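Local coordinates for protein glycoside hydrolase, GH17 family (Formosa sp. Hel1_33_131, PDB 6FCG) that probably hydrolyses internal beta-1,3-glucosidic bonds of laminarin, the storage glucan of microalgae, as an endo-acting laminarinase of a marine bacterium, at residues V38-I43 with V161-V166; D63-I68 with R92-S97; N82-R87 with N112-M117; I99-R104 with Q155-I160. All blocks are in the same frame, centred on the assembly; numbering follows the deposited sequence.

Overall arrangement
All four contacts lie in the N-terminal half of a TIM-barrel-like fold and meet around strand 116-121. Contact 3 pairs strand 83-87 with that strand, contact 1 sets the first modelled residues against its next neighbour in the parallel sheet, strand 161-168, and contacts 2 and 4 both use the outer helix 95-109. The centres of contacts 1 and 4 each lie about 11 Å from that of contact 3, and that of contact 2 about 19 Å. Contact 1 closes the longest loop, with contacts 2, 3 and 4 nested inside it; contact 2 closes before contact 4 opens, and contact 3 crosses both. Consecutive beta-alpha units are thereby locked to one another and to the N-terminal segment.

Contact 1 (V38-I43 with V161-V166); sequences VTAKDI and VKVIAV
Lys162 runs across the foot of the short N-terminal helix 40-43 to the carbonyl of Val38, at the start of strand 161-168, one of the parallel strands of the TIM-barrel-like fold. Its CG lies beside the backbone N (chi1 -58°), and a bend at chi2 directs the rest of the chain to that carbonyl. Its methylenes are used in turn: CB lies 4.2 Å from Ala40 CB, CG meets Ile43 CD1 at 3.9 Å, and CD and CE pass close to the carbonyl oxygen of Val38. Ile43 and Lys162 cross at about a right angle, the isoleucine end methyl touching the lysine chain near its base. Ala40 points toward the strand, and its methyl group comes within 3.4 Å of the Lys162 backbone O and also touches Val163 CG2. Trp206 and Tyr116, on the two neighbouring strands, pack against Ala40 and Lys162 respectively. At the far end the ammonium nitrogen is held twice, by Val38 O and by Pro158 O, tying the N-terminal segment to the turn that precedes the strand. An alanine at Lys162 would remove everything beyond CB and would probably leave the carbonyls of Val38 and Pro158 without this donor and Ile43 CD1 without its contact to the lysine chain. Within the N-terminal segment, Asp42 OD2 accepts the backbone N-H of Thr39 at 3.1 Å on its anti side. Lys162 NZ stands 3.0 Å from Val38 O, almost in line with the carbonyl bond (C=O...N 173°).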
loop_
_atom_site.group_PDB
_atom_site.type_symbol
_atom_site.label_atom_id
_atom_site.label_comp_id
_atom_site.label_asym_id
_atom_site.label_seq_id
_atom_site.Cartn_x
_atom_site.Cartn_y
_atom_site.Cartn_z
ATOM N N VAL A 38 -3.636 -36.997 44.883
ATOM C CA VAL A 38 -4.735 -36.695 45.850
ATOM C C VAL A 38 -4.865 -35.138 45.947
ATOM O O VAL A 38 -5.947 -34.644 45.713
ATOM C CB VAL A 38 -4.592 -37.515 47.244
ATOM C CG1 VAL A 38 -3.853 -36.773 48.364
ATOM C CG2 VAL A 38 -5.922 -38.084 47.812
ATOM N N THR A 39 -3.785 -34.367 46.179
ATOM C CA THR A 39 -3.869 -32.883 46.460
ATOM C C THR A 39 -3.195 -31.955 45.409
ATOM O O THR A 39 -2.353 -32.409 44.624
ATOM C CB THR A 39 -3.298 -32.655 47.875
ATOM O OG1 THR A 39 -4.351 -32.261 48.737
ATOM C CG2 THR A 39 -2.211 -31.624 47.982
ATOM N N ALA A 40 -3.544 -30.667 45.377
ATOM C CA ALA A 40 -2.920 -29.732 44.399
ATOM C C ALA A 40 -1.397 -29.641 44.510
ATOM O O ALA A 40 -0.688 -29.670 43.503
ATOM C CB ALA A 40 -3.512 -28.350 44.532
ATOM N N LYS A 41 -0.910 -29.564 45.742
ATOM C CA LYS A 41 0.522 -29.695 46.044
ATOM C C LYS A 41 1.207 -30.945 45.436
ATOM O O LYS A 41 2.342 -30.876 45.033
ATOM C CB LYS A 41 0.739 -29.648 47.565
ATOM C CG LYS A 41 2.186 -29.446 48.002
ATOM C CD LYS A 41 2.279 -29.135 49.503
ATOM C CE LYS A 41 3.301 -30.014 50.238
ATOM N NZ LYS A 41 4.658 -29.417 50.184
ATOM N N ASP A 42 0.516 -32.077 45.365
ATOM C CA ASP A 42 1.077 -33.295 44.755
ATOM C C ASP A 42 1.064 -33.240 43.229
ATOM O O ASP A 42 1.917 -33.812 42.577
ATOM C CB ASP A 42 0.282 -34.550 45.190
ATOM C CG ASP A 42 0.194 -34.726 46.714
ATOM O OD1 ASP A 42 1.245 -34.602 47.401
ATOM O OD2 ASP A 42 -0.932 -35.038 47.212
ATOM N N ILE A 43 0.041 -32.604 42.677
ATOM C CA ILE A 43 -0.253 -32.639 41.245
ATOM C C ILE A 43 0.535 -31.601 40.432
ATOM O O ILE A 43 1.068 -31.894 39.356
ATOM C CB ILE A 43 -1.764 -32.393 41.035
ATOM C CG1 ILE A 43 -2.529 -33.614 41.508
ATOM C CG2 ILE A 43 -2.092 -32.112 39.565
ATOM C CD1 ILE A 43 -4.017 -33.380 41.601
ATOM N N VAL A 161 -12.035 -31.268 41.968
ATOM C CA VAL A 161 -11.629 -29.857 42.040
ATOM C C VAL A 161 -10.468 -29.687 43.024
ATOM O O VAL A 161 -10.646 -29.860 44.229
ATOM C CB VAL A 161 -12.808 -28.959 42.464
ATOM C CG1 VAL A 161 -12.361 -27.520 42.659
ATOM C CG2 VAL A 161 -13.910 -29.031 41.426
ATOM N N LYS A 162 -9.295 -29.358 42.500
ATOM C CA LYS A 162 -8.103 -29.132 43.317
ATOM C C LYS A 162 -7.630 -27.689 43.415
ATOM O O LYS A 162 -6.789 -27.392 44.250
ATOM C CB LYS A 162 -6.957 -29.964 42.767
ATOM C CG LYS A 162 -7.267 -31.435 42.715
ATOM C CD LYS A 162 -7.471 -32.025 44.110
ATOM C CE LYS A 162 -8.299 -33.298 44.076
ATOM N NZ LYS A 162 -8.757 -33.585 45.447
ATOM N N VAL A 163 -8.153 -26.811 42.559
ATOM C CA VAL A 163 -7.751 -25.406 42.523
ATOM C C VAL A 163 -8.955 -24.556 42.153
ATOM O O VAL A 163 -9.756 -24.924 41.290
ATOM C CB VAL A 163 -6.600 -25.157 41.494
ATOM C CG1 VAL A 163 -6.270 -23.656 41.356
ATOM C CG2 VAL A 163 -5.325 -25.909 41.847
ATOM N N ILE A 164 -9.072 -23.410 42.826
ATOM C CA ILE A 164 -9.922 -22.328 42.339
ATOM C C ILE A 164 -9.035 -21.159 41.917
ATOM O O ILE A 164 -8.211 -20.711 42.683
ATOM C CB ILE A 164 -10.936 -21.875 43.365
ATOM C CG1 ILE A 164 -11.864 -23.029 43.722
ATOM C CG2 ILE A 164 -11.756 -20.715 42.802
ATOM C CD1 ILE A 164 -12.878 -22.720 44.804
ATOM N N ALA A 165 -9.234 -20.696 40.690
ATOM C CA ALA A 165 -8.567 -19.512 40.157
ATOM C C ALA A 165 -9.528 -18.340 40.159
ATOM O O ALA A 165 -10.605 -18.409 39.529
ATOM C CB ALA A 165 -8.094 -19.776 38.749
ATOM N N VAL A 166 -9.166 -17.283 40.875
ATOM C CA VAL A 166 -9.953 -16.041 40.931
ATOM C C VAL A 166 -9.537 -15.146 39.782
ATOM O O VAL A 166 -8.503 -14.474 39.839
ATOM C CB VAL A 166 -9.716 -15.310 42.260
ATOM C CG1 VAL A 166 -10.505 -14.007 42.305
ATOM C CG2 VAL A 166 -10.121 -16.190 43.419
#

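Contact 2 (D63-I68 with R92-S97); sequences DFQPSI and RLAHTS
Gln65 NE2 lies 3.7 Å from Leu93 CB and is hydrogen-bonded to Tyr57 OH, where the loop leading into helix 68-80 passes over the beginning of helix 95-109 at the C-terminal end of the strands of the TIM-barrel-like fold. Leu93 CD1 is also near this nitrogen. A bend at chi2 (-68°) folds the glutamine chain over the other segment, and the side chain crosses those of Leu93 and His95 at about a right angle, its amide plane turned 54° from the imidazole. The other end of the amide makes a close but badly angled approach: Gln65 OE1 lies 3.3 Å from His95 N, not a hydrogen bond, and 3.4 Å from His95 CB. Tyr57 also touches Pro66 and Leu93 and stacks on the His95 ring, whose NE2 bonds to Gly56 N. Farther out, Arg92 NH1 forms a salt bridge with the terminal carboxylate of His430 of a second subunit. CG of His95 anti to the backbone N (chi1 177°) sets the ring with CD2 toward Pro66. There Pro66 closes the contact at the imidazole edge, its CG lying near the ring plane 4.0 Å from His95 CD2.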
loop_
_atom_site.group_PDB
_atom_site.type_symbol
_atom_site.label_atom_id
_atom_site.label_comp_id
_atom_site.label_asym_id
_atom_site.label_seq_id
_atom_site.Cartn_x
_atom_site.Cartn_y
_atom_site.Cartn_z
ATOM N N ASP A 63 -23.999 -20.648 23.483
ATOM C CA ASP A 63 -25.413 -20.989 23.649
ATOM C C ASP A 63 -25.677 -22.472 23.373
ATOM O O ASP A 63 -26.542 -23.052 23.983
ATOM C CB ASP A 63 -26.279 -20.116 22.729
ATOM C CG ASP A 63 -26.255 -18.610 23.115
ATOM O OD1 ASP A 63 -25.733 -18.227 24.186
ATOM O OD2 ASP A 63 -26.760 -17.792 22.334
ATOM N N PHE A 64 -24.915 -23.067 22.459
ATOM C CA PHE A 64 -24.944 -24.495 22.200
ATOM C C PHE A 64 -23.990 -25.217 23.163
ATOM O O PHE A 64 -22.826 -25.521 22.839
ATOM C CB PHE A 64 -24.594 -24.789 20.716
ATOM C CG PHE A 64 -25.535 -24.133 19.704
ATOM C CD1 PHE A 64 -26.823 -24.628 19.495
ATOM C CD2 PHE A 64 -25.106 -23.022 18.938
ATOM C CE1 PHE A 64 -27.665 -24.037 18.563
ATOM C CE2 PHE A 64 -25.944 -22.426 18.009
ATOM C CZ PHE A 64 -27.224 -22.940 17.818
ATOM N N GLN A 65 -24.495 -25.482 24.360
ATOM C CA GLN A 65 -23.742 -26.216 25.395
ATOM C C GLN A 65 -23.504 -27.662 24.988
ATOM O O GLN A 65 -24.426 -28.319 24.531
ATOM C CB GLN A 65 -24.497 -26.224 26.730
ATOM C CG GLN A 65 -24.500 -24.876 27.447
ATOM C CD GLN A 65 -23.115 -24.483 27.951
ATOM O OE1 GLN A 65 -22.300 -25.337 28.308
ATOM N NE2 GLN A 65 -22.827 -23.186 27.949
ATOM N N PRO A 66 -22.272 -28.151 25.127
ATOM C CA PRO A 66 -22.108 -29.559 24.862
ATOM C C PRO A 66 -22.818 -30.399 25.938
ATOM O O PRO A 66 -22.952 -29.977 27.081
ATOM C CB PRO A 66 -20.595 -29.741 24.920
ATOM C CG PRO A 66 -20.151 -28.735 25.922
ATOM C CD PRO A 66 -21.072 -27.562 25.737
ATOM N N SER A 67 -23.287 -31.569 25.543
ATOM C CA SER A 67 -23.928 -32.510 26.468
ATOM C C SER A 67 -22.881 -33.237 27.323
ATOM O O SER A 67 -21.703 -33.294 26.969
ATOM C CB SER A 67 -24.759 -33.536 25.674
ATOM O OG SER A 67 -23.921 -34.452 24.986
ATOM N N ILE A 68 -23.341 -33.831 28.409
ATOM C CA ILE A 68 -22.508 -34.686 29.245
ATOM C C ILE A 68 -21.900 -35.841 28.427
ATOM O O ILE A 68 -20.727 -36.144 28.609
ATOM C CB ILE A 68 -23.296 -35.174 30.511
ATOM C CG1 ILE A 68 -23.456 -34.005 31.498
ATOM C CG2 ILE A 68 -22.583 -36.305 31.233
ATOM C CD1 ILE A 68 -24.811 -33.940 32.159
ATOM N N ARG A 92 -20.425 -19.551 35.362
ATOM C CA ARG A 92 -21.690 -18.896 35.060
ATOM C C ARG A 92 -22.540 -19.777 34.140
ATOM O O ARG A 92 -23.732 -19.973 34.352
ATOM C CB ARG A 92 -21.378 -17.559 34.378
ATOM C CG ARG A 92 -22.447 -16.502 34.422
ATOM C CD ARG A 92 -22.065 -15.337 33.517
ATOM N NE ARG A 92 -22.917 -15.405 32.345
ATOM C CZ ARG A 92 -22.538 -15.530 31.090
ATOM N NH1 ARG A 92 -21.279 -15.582 30.737
ATOM N NH2 ARG A 92 -23.471 -15.608 30.165
ATOM N N LEU A 93 -21.947 -20.217 33.046
ATOM C CA LEU A 93 -22.601 -21.109 32.149
ATOM C C LEU A 93 -22.434 -22.492 32.731
ATOM O O LEU A 93 -21.574 -22.725 33.570
ATOM C CB LEU A 93 -21.984 -20.983 30.745
ATOM C CG LEU A 93 -22.036 -19.571 30.099
ATOM C CD1 LEU A 93 -21.389 -19.558 28.713
ATOM C CD2 LEU A 93 -23.458 -18.999 30.006
ATOM N N ALA A 94 -23.240 -23.421 32.237
ATOM C CA ALA A 94 -23.330 -24.802 32.761
ATOM C C ALA A 94 -22.087 -25.668 32.489
ATOM O O ALA A 94 -21.880 -26.676 33.163
ATOM C CB ALA A 94 -24.548 -25.484 32.156
ATOM N N HIS A 95 -21.321 -25.275 31.466
ATOM C CA HIS A 95 -20.179 -26.020 30.960
ATOM C C HIS A 95 -19.257 -26.657 32.029
ATOM O O HIS A 95 -18.984 -27.837 31.979
ATOM C CB HIS A 95 -19.426 -25.071 30.023
ATOM C CG HIS A 95 -18.162 -25.618 29.449
ATOM N ND1 HIS A 95 -16.913 -25.168 29.830
ATOM C CD2 HIS A 95 -17.950 -26.524 28.471
ATOM C CE1 HIS A 95 -15.982 -25.806 29.144
ATOM N NE2 HIS A 95 -16.587 -26.640 28.323
ATOM N N THR A 96 -18.790 -25.885 33.003
ATOM C CA THR A 96 -17.840 -26.387 33.985
ATOM C C THR A 96 -18.481 -27.426 34.880
ATOM O O THR A 96 -17.885 -28.436 35.202
ATOM C CB THR A 96 -17.305 -25.228 34.824
ATOM O OG1 THR A 96 -16.514 -24.391 33.966
ATOM C CG2 THR A 96 -16.491 -25.707 36.036
ATOM N N SER A 97 -19.683 -27.112 35.334
ATOM C CA SER A 97 -20.506 -28.006 36.121
ATOM C C SER A 97 -20.741 -29.319 35.375
ATOM O O SER A 97 -20.682 -30.402 35.956
ATOM C CB SER A 97 -21.826 -27.287 36.453
ATOM O OG SER A 97 -22.792 -28.159 36.965
#

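Contact 3 (N82-R87 with N112-M117); sequences NIRILR and NFEMYM
Leu86 CD2 meets Met115 SD at 4.0 Å while its other methyl, CD1, touches Met117 CE at 3.8 Å, so one leucine is shared by two methionines. With CG between the backbone N and the carbonyl carbon (chi1 46°), the leucine brings its end nearer the neighbouring strand, between the two methionines. Met115, bent at chi2 and chi3, curls back so that CE and SD lie against the Ile83 carbonyl oxygen, SD also against Arg84 C. On the other face of the sheet Ile85 CG1 packs on Tyr116 CB. The backbones join through Tyr116 N to Arg84 O (2.8 Å, 159°) and Leu86 N to Tyr116 O (2.8 Å, 164°). At the polar rim of the contact, Tyr116 OH bonds in its ring plane to the anti lone pair of Glu114 OE2, and Arg84 crosses Glu114 at about a right angle, NE to OE1 making a long salt bridge of 4.0 Å. Arg84 NH1 is gripped by Ile83 O and by His79 O. A leucine at Arg84 would probably leave both carbonyls without this donor and Glu114 OE1 without its facing charge. Two neighbouring parallel strands joined by helix 95-109 form the classic beta-alpha-beta crossover of a TIM-barrel-like fold.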
loop_
_atom_site.group_PDB
_atom_site.type_symbol
_atom_site.label_atom_id
_atom_site.label_comp_id
_atom_site.label_asym_id
_atom_site.label_seq_id
_atom_site.Cartn_x
_atom_site.Cartn_y
_atom_site.Cartn_z
ATOM N N ASN A 82 -2.619 -39.102 28.541
ATOM C CA ASN A 82 -1.946 -38.767 29.825
ATOM C C ASN A 82 -2.241 -37.399 30.408
ATOM O O ASN A 82 -1.540 -36.960 31.316
ATOM C CB ASN A 82 -0.432 -38.952 29.786
ATOM C CG ASN A 82 -0.047 -40.380 29.632
ATOM O OD1 ASN A 82 -0.369 -41.199 30.484
ATOM N ND2 ASN A 82 0.643 -40.702 28.543
ATOM N N ILE A 83 -3.289 -36.737 29.939
ATOM C CA ILE A 83 -3.731 -35.507 30.603
ATOM C C ILE A 83 -4.440 -35.950 31.876
ATOM O O ILE A 83 -5.317 -36.817 31.828
ATOM C CB ILE A 83 -4.706 -34.678 29.727
ATOM C CG1 ILE A 83 -4.128 -34.362 28.329
ATOM C CG2 ILE A 83 -5.153 -33.428 30.449
ATOM C CD1 ILE A 83 -2.996 -33.387 28.261
ATOM N N ARG A 84 -4.072 -35.352 33.004
ATOM C CA ARG A 84 -4.727 -35.633 34.290
ATOM C C ARG A 84 -5.313 -34.440 35.002
ATOM O O ARG A 84 -5.987 -34.598 36.022
ATOM C CB ARG A 84 -3.736 -36.331 35.234
ATOM C CG ARG A 84 -3.237 -37.698 34.766
ATOM C CD ARG A 84 -4.369 -38.727 34.742
ATOM N NE ARG A 84 -3.924 -40.019 34.238
ATOM C CZ ARG A 84 -3.998 -40.430 32.976
ATOM N NH1 ARG A 84 -4.516 -39.665 32.009
ATOM N NH2 ARG A 84 -3.542 -41.640 32.677
ATOM N N ILE A 85 -5.043 -33.233 34.529
ATOM C CA ILE A 85 -5.690 -32.062 35.126
ATOM C C ILE A 85 -6.079 -31.074 34.048
ATOM O O ILE A 85 -5.326 -30.835 33.100
ATOM C CB ILE A 85 -4.839 -31.435 36.264
ATOM C CG1 ILE A 85 -5.544 -30.229 36.840
ATOM C CG2 ILE A 85 -3.438 -31.067 35.783
ATOM C CD1 ILE A 85 -5.044 -29.848 38.210
ATOM N N LEU A 86 -7.299 -30.560 34.148
ATOM C CA LEU A 86 -7.735 -29.546 33.212
ATOM C C LEU A 86 -8.162 -28.263 33.895
ATOM O O LEU A 86 -8.366 -28.213 35.097
ATOM C CB LEU A 86 -8.717 -30.080 32.157
ATOM C CG LEU A 86 -9.843 -30.937 32.609
ATOM C CD1 LEU A 86 -11.055 -30.100 32.932
ATOM C CD2 LEU A 86 -10.252 -31.900 31.528
ATOM N N ARG A 87 -8.223 -27.219 33.077
ATOM C CA ARG A 87 -8.529 -25.865 33.468
ATOM C C ARG A 87 -9.758 -25.347 32.762
ATOM O O ARG A 87 -9.975 -25.604 31.582
ATOM C CB ARG A 87 -7.393 -24.994 33.001
ATOM C CG ARG A 87 -7.338 -23.704 33.718
ATOM C CD ARG A 87 -6.381 -22.734 33.076
ATOM N NE ARG A 87 -6.848 -21.432 33.502
ATOM C CZ ARG A 87 -6.587 -20.286 32.908
ATOM N NH1 ARG A 87 -5.768 -20.218 31.853
ATOM N NH2 ARG A 87 -7.158 -19.190 33.408
ATOM N N ASN A 112 -10.191 -46.776 37.884
ATOM C CA ASN A 112 -8.857 -46.183 37.563
ATOM C C ASN A 112 -8.856 -44.870 36.809
ATOM O O ASN A 112 -7.789 -44.281 36.625
ATOM C CB ASN A 112 -7.977 -47.178 36.795
ATOM C CG ASN A 112 -7.612 -48.374 37.628
ATOM O OD1 ASN A 112 -7.686 -49.487 37.129
ATOM N ND2 ASN A 112 -7.304 -48.181 38.911
ATOM N N PHE A 113 -10.023 -44.422 36.360
ATOM C CA PHE A 113 -10.114 -43.133 35.701
ATOM C C PHE A 113 -9.812 -42.039 36.708
ATOM O O PHE A 113 -10.336 -42.059 37.815
ATOM C CB PHE A 113 -11.490 -42.900 35.051
ATOM C CG PHE A 113 -11.516 -41.716 34.123
ATOM C CD1 PHE A 113 -11.129 -41.848 32.796
ATOM C CD2 PHE A 113 -11.876 -40.454 34.597
ATOM C CE1 PHE A 113 -11.130 -40.750 31.950
ATOM C CE2 PHE A 113 -11.878 -39.359 33.761
ATOM C CZ PHE A 113 -11.510 -39.503 32.435
ATOM N N GLU A 114 -9.009 -41.072 36.275
ATOM C CA GLU A 114 -8.460 -40.029 37.131
ATOM C C GLU A 114 -8.394 -38.738 36.286
ATOM O O GLU A 114 -7.783 -38.721 35.220
ATOM C CB GLU A 114 -7.080 -40.483 37.584
ATOM C CG GLU A 114 -6.469 -39.746 38.760
ATOM C CD GLU A 114 -5.007 -40.145 39.043
ATOM O OE1 GLU A 114 -4.307 -40.717 38.150
ATOM O OE2 GLU A 114 -4.538 -39.889 40.186
ATOM N N MET A 115 -9.138 -37.705 36.683
ATOM C CA MET A 115 -9.056 -36.393 36.042
ATOM C C MET A 115 -9.322 -35.366 37.112
ATOM O O MET A 115 -10.309 -35.483 37.834
ATOM C CB MET A 115 -10.076 -36.234 34.900
ATOM C CG MET A 115 -9.861 -34.985 34.043
ATOM S SD MET A 115 -8.347 -35.014 33.062
ATOM C CE MET A 115 -8.768 -36.245 31.836
ATOM N N TYR A 116 -8.462 -34.360 37.200
ATOM C CA TYR A 116 -8.618 -33.264 38.156
ATOM C C TYR A 116 -8.901 -31.957 37.464
ATOM O O TYR A 116 -8.717 -31.830 36.252
ATOM C CB TYR A 116 -7.365 -33.142 38.974
ATOM C CG TYR A 116 -7.055 -34.429 39.674
ATOM C CD1 TYR A 116 -7.798 -34.841 40.772
ATOM C CD2 TYR A 116 -6.051 -35.260 39.212
ATOM C CE1 TYR A 116 -7.527 -36.032 41.405
ATOM C CE2 TYR A 116 -5.762 -36.453 39.849
ATOM C CZ TYR A 116 -6.491 -36.830 40.950
ATOM O OH TYR A 116 -6.205 -38.029 41.553
ATOM N N MET A 117 -9.397 -30.995 38.226
ATOM C CA MET A 117 -9.823 -29.710 37.670
ATOM C C MET A 117 -9.334 -28.489 38.434
ATOM O O MET A 117 -9.394 -28.443 39.655
ATOM C CB MET A 117 -11.334 -29.648 37.573
ATOM C CG MET A 117 -11.839 -28.428 36.802
ATOM S SD MET A 117 -13.596 -28.430 36.287
ATOM C CE MET A 117 -13.771 -30.078 35.637
#

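Contact 4 (I99-R104 with Q155-I160); sequences ILKAIR and QEFPDI
Arg104 leaves helix 95-109 with CG anti to the backbone N (chi1 -178°), and its extended CB-CG-CD part carries the guanidinium, past a bend at chi3, across to the turn at Phe157. Close contacts begin at NE, 3.7 Å from Phe157 CE2; CZ lies 3.6 Å from Phe157 CD2, which sits over one guanidinium face, offset toward the rim, the two planes 25° apart. At the tip the nitrogens diverge. NH2 approaches Glu156 O at 2.9 Å, close to the guanidinium plane, and NH1 makes a weak hydrogen bond within a salt bridge to Asp159 OD1 at 3.3 Å, the carboxylate nearly coplanar with the guanidinium. Asp159 OD2 has a second positive partner, Lys107. One turn earlier, Leu100 CB stands over the centre of the Phe157 ring, 3.7 Å from its centroid, a CH-pi contact, while Glu156 CG lies over the opposite face. Deeper in, Leu100 CD2 meets Ile160 CG2 at 3.5 Å and Ile103 CG2 meets Ile160 CD1; Met117 of strand 116-121 touches all three residues. Here outer helix 95-109 packs against the alpha-to-beta turn leading from helix 143-156 into strand 161-168, as between neighbouring beta-alpha units of a TIM-barrel-like fold.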
loop_
_atom_site.group_PDB
_atom_site.type_symbol
_atom_site.label_atom_id
_atom_site.label_comp_id
_atom_site.label_asym_id
_atom_site.label_seq_id
_atom_site.Cartn_x
_atom_site.Cartn_y
_atom_site.Cartn_z
ATOM N N ILE A 99 -18.773 -30.621 33.109
ATOM C CA ILE A 99 -17.521 -31.355 33.003
ATOM C C ILE A 99 -17.325 -32.166 34.274
ATOM O O ILE A 99 -16.945 -33.332 34.228
ATOM C CB ILE A 99 -16.335 -30.432 32.740
ATOM C CG1 ILE A 99 -16.527 -29.761 31.363
ATOM C CG2 ILE A 99 -15.022 -31.210 32.724
ATOM C CD1 ILE A 99 -15.608 -28.594 31.092
ATOM N N LEU A 100 -17.608 -31.552 35.411
ATOM C CA LEU A 100 -17.518 -32.254 36.688
ATOM C C LEU A 100 -18.476 -33.439 36.725
ATOM O O LEU A 100 -18.070 -34.528 37.148
ATOM C CB LEU A 100 -17.747 -31.289 37.847
ATOM C CG LEU A 100 -16.637 -30.250 38.047
ATOM C CD1 LEU A 100 -17.087 -29.097 38.919
ATOM C CD2 LEU A 100 -15.372 -30.884 38.635
ATOM N N LYS A 101 -19.705 -33.268 36.223
ATOM C CA LYS A 101 -20.662 -34.381 36.156
ATOM C C LYS A 101 -20.154 -35.536 35.298
ATOM O O LYS A 101 -20.279 -36.716 35.679
ATOM C CB LYS A 101 -22.048 -33.923 35.661
ATOM C CG LYS A 101 -22.826 -33.220 36.756
ATOM C CD LYS A 101 -24.105 -32.529 36.297
ATOM C CE LYS A 101 -24.514 -31.551 37.399
ATOM N NZ LYS A 101 -25.779 -30.855 37.109
ATOM N N ALA A 102 -19.571 -35.161 34.173
ATOM C CA ALA A 102 -19.018 -36.088 33.225
ATOM C C ALA A 102 -17.872 -36.865 33.814
ATOM O O ALA A 102 -17.808 -38.078 33.633
ATOM C CB ALA A 102 -18.544 -35.354 31.980
ATOM N N ILE A 103 -16.969 -36.172 34.503
ATOM C CA ILE A 103 -15.834 -36.829 35.124
ATOM C C ILE A 103 -16.344 -37.776 36.202
ATOM O O ILE A 103 -15.864 -38.907 36.293
ATOM C CB ILE A 103 -14.812 -35.825 35.701
ATOM C CG1 ILE A 103 -14.161 -35.033 34.542
ATOM C CG2 ILE A 103 -13.724 -36.521 36.516
ATOM C CD1 ILE A 103 -13.268 -33.895 34.968
ATOM N N ARG A 104 -17.329 -37.336 36.992
ATOM C CA ARG A 104 -17.901 -38.189 38.033
ATOM C C ARG A 104 -18.484 -39.468 37.443
ATOM O O ARG A 104 -18.157 -40.561 37.928
ATOM C CB ARG A 104 -18.938 -37.478 38.875
ATOM C CG ARG A 104 -19.484 -38.380 39.973
ATOM C CD ARG A 104 -20.499 -37.715 40.879
ATOM N NE ARG A 104 -20.088 -36.755 41.930
ATOM C CZ ARG A 104 -18.904 -36.625 42.561
ATOM N NH1 ARG A 104 -17.797 -37.376 42.296
ATOM N NH2 ARG A 104 -18.830 -35.670 43.493
ATOM N N GLN A 155 -17.107 -27.977 46.696
ATOM C CA GLN A 155 -17.739 -28.758 47.754
ATOM C C GLN A 155 -18.436 -30.009 47.230
ATOM O O GLN A 155 -18.284 -31.042 47.822
ATOM C CB GLN A 155 -18.731 -27.898 48.536
ATOM C CG GLN A 155 -18.064 -26.843 49.411
ATOM C CD GLN A 155 -19.018 -25.776 49.950
ATOM O OE1 GLN A 155 -20.108 -25.562 49.421
ATOM N NE2 GLN A 155 -18.587 -25.073 50.975
ATOM N N GLU A 156 -19.229 -29.925 46.169
ATOM C CA GLU A 156 -19.887 -31.117 45.637
ATOM C C GLU A 156 -18.871 -32.090 45.024
ATOM O O GLU A 156 -19.123 -33.284 45.027
ATOM C CB GLU A 156 -20.967 -30.762 44.597
ATOM C CG GLU A 156 -21.897 -31.919 44.196
ATOM C CD GLU A 156 -23.024 -31.487 43.212
ATOM O OE1 GLU A 156 -23.180 -30.275 42.901
ATOM O OE2 GLU A 156 -23.767 -32.359 42.709
ATOM N N PHE A 157 -17.731 -31.602 44.513
ATOM C CA PHE A 157 -16.776 -32.459 43.796
ATOM C C PHE A 157 -15.357 -32.290 44.309
ATOM O O PHE A 157 -14.417 -32.069 43.529
ATOM C CB PHE A 157 -16.780 -32.171 42.292
ATOM C CG PHE A 157 -18.125 -32.244 41.648
ATOM C CD1 PHE A 157 -18.936 -31.131 41.582
ATOM C CD2 PHE A 157 -18.546 -33.403 41.014
ATOM C CE1 PHE A 157 -20.168 -31.165 40.935
ATOM C CE2 PHE A 157 -19.780 -33.459 40.371
ATOM C CZ PHE A 157 -20.595 -32.332 40.338
ATOM N N PRO A 158 -15.161 -32.451 45.617
ATOM C CA PRO A 158 -13.806 -32.216 46.200
ATOM C C PRO A 158 -12.741 -33.236 45.748
ATOM O O PRO A 158 -11.561 -32.985 45.901
ATOM C CB PRO A 158 -14.057 -32.352 47.704
ATOM C CG PRO A 158 -15.128 -33.393 47.770
ATOM C CD PRO A 158 -16.029 -33.177 46.555
ATOM N N ASP A 159 -13.176 -34.377 45.222
ATOM C CA ASP A 159 -12.273 -35.398 44.706
ATOM C C ASP A 159 -11.676 -35.033 43.339
ATOM O O ASP A 159 -10.743 -35.701 42.875
ATOM C CB ASP A 159 -12.993 -36.777 44.635
ATOM C CG ASP A 159 -14.254 -36.791 43.684
ATOM O OD1 ASP A 159 -15.237 -36.002 43.888
ATOM O OD2 ASP A 159 -14.268 -37.651 42.753
ATOM N N ILE A 160 -12.282 -34.049 42.661
ATOM C CA ILE A 160 -11.886 -33.615 41.329
ATOM C C ILE A 160 -11.303 -32.205 41.360
ATOM O O ILE A 160 -10.221 -31.969 40.818
ATOM C CB ILE A 160 -13.089 -33.649 40.374
ATOM C CG1 ILE A 160 -13.616 -35.078 40.244
ATOM C CG2 ILE A 160 -12.704 -33.123 38.982
ATOM C CD1 ILE A 160 -15.009 -35.147 39.660
#